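Local structure of ankyrin repeat domain-containing protein EMB506, chloroplastic (Arabidopsis thaliana, 6JD6) at residues S260-L263 with V264-L267. The protein takes part in the initial differentiation of the proplastid during embryo development and is also required for correct cotyledon and leaf margin development. Numbering follows the deposited sequence.
Sequences SYDL and VKLL. With SO4 (sulfate ion), chain H.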
# COMPACT_ATOMS: atom_id res chain seq x y z
N SER A 260 9.06 22.94 -11.41
CA SER A 260 10.48 22.64 -11.56
C SER A 260 11.38 23.74 -11.01
O SER A 260 12.36 23.46 -10.33
CB SER A 260 10.82 22.36 -13.02
OG SER A 260 10.14 21.21 -13.47
N TYR A 261 11.04 24.99 -11.32
CA TYR A 261 11.86 26.10 -10.86
C TYR A 261 11.88 26.23 -9.34
O TYR A 261 12.92 26.49 -8.74
CB TYR A 261 11.42 27.43 -11.49
CG TYR A 261 12.33 28.57 -11.09
CD1 TYR A 261 13.59 28.70 -11.65
CD2 TYR A 261 11.94 29.49 -10.12
CE1 TYR A 261 14.43 29.73 -11.27
CE2 TYR A 261 12.77 30.53 -9.75
CZ TYR A 261 14.02 30.64 -10.33
OH TYR A 261 14.87 31.66 -9.96
N ASP A 262 10.72 26.04 -8.71
CA ASP A 262 10.63 26.10 -7.26
C ASP A 262 11.50 25.04 -6.60
O ASP A 262 12.19 25.31 -5.62
CB ASP A 262 9.18 25.94 -6.79
CG ASP A 262 8.34 27.17 -7.07
OD1 ASP A 262 8.93 28.25 -7.31
OD2 ASP A 262 7.10 27.06 -7.04
N LEU A 263 11.46 23.83 -7.15
CA LEU A 263 12.26 22.73 -6.63
C LEU A 263 13.76 23.00 -6.80
O LEU A 263 14.55 22.76 -5.88
CB LEU A 263 11.86 21.41 -7.30
CG LEU A 263 10.47 20.91 -6.89
CD1 LEU A 263 9.99 19.82 -7.82
CD2 LEU A 263 10.46 20.43 -5.44
N VAL A 264 14.14 23.51 -7.97
CA VAL A 264 15.53 23.87 -8.24
C VAL A 264 16.02 24.91 -7.24
O VAL A 264 17.12 24.81 -6.70
CB VAL A 264 15.70 24.42 -9.68
CG1 VAL A 264 17.02 25.20 -9.81
CG2 VAL A 264 15.63 23.30 -10.69
N LYS A 265 15.17 25.89 -6.97
CA LYS A 265 15.47 26.95 -6.02
C LYS A 265 15.74 26.38 -4.63
O LYS A 265 16.75 26.71 -4.01
CB LYS A 265 14.32 27.96 -6.00
CG LYS A 265 14.54 29.17 -5.12
CD LYS A 265 13.74 30.36 -5.64
CE LYS A 265 12.28 30.00 -5.85
NZ LYS A 265 11.47 31.18 -6.28
N LEU A 266 14.86 25.51 -4.15
CA LEU A 266 15.07 24.82 -2.89
C LEU A 266 16.39 24.05 -2.86
O LEU A 266 17.09 24.05 -1.85
CB LEU A 266 13.92 23.84 -2.61
CG LEU A 266 12.58 24.44 -2.18
CD1 LEU A 266 11.52 23.35 -2.07
CD2 LEU A 266 12.73 25.18 -0.86
N LEU A 267 16.72 23.41 -3.97
CA LEU A 267 17.91 22.57 -4.05
C LEU A 267 19.20 23.38 -4.15
O LEU A 267 20.28 22.87 -3.88
CB LEU A 267 17.80 21.60 -5.23
CG LEU A 267 16.77 20.49 -5.07
CD1 LEU A 267 16.47 19.84 -6.42
CD2 LEU A 267 17.25 19.44 -4.07
S SO4 H . 7.62 26.19 -12.86
O1 SO4 H . 7.59 27.45 -13.61
O2 SO4 H . 8.03 26.45 -11.48
O3 SO4 H . 6.29 25.59 -12.87
O4 SO4 H . 8.57 25.28 -13.49
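K265 reaches back one turn of helix 260-269 and brings its ammonium group near both the Y261 ring and the D262 carboxylate. Its CG lies anti to the backbone N, and a bend at chi3 (51°) swings the end of the chain toward the helix start. NZ comes to 3.8 Å from Y261 CE2, the two side chains crossing at a slant. D262 runs alongside the lysine in the same direction, but OD1 stays 4.0 Å from K265 NZ, beyond a salt bridge; the aspartate's OD2 instead pairs with R224 of the preceding repeat.

Beneath these side chains the i to i+4 backbone bonds are regular, K265 N to Y261 O at 2.9 Å among them. V264 lays CG2 against S260 O at 3.3 Å, while L263, V264 and L267 pack on A251 of helix 247-252, the partner helix of ankyrin repeat 5. A chain of another protein packs on Y261, V264 and K265.

At the first turn, a sulfate, probably from the crystallisation liquor, accepts weak hydrogen bonds from S260 N (to O4, 3.2 Å) and Y261 N. Backbone N-H groups at a helix start suit an anion. K265 and D262 do not form a salt bridge at their distance, so the lysine probably offers the aspartate, already paired with R224, no more than a diffuse electrostatic attraction.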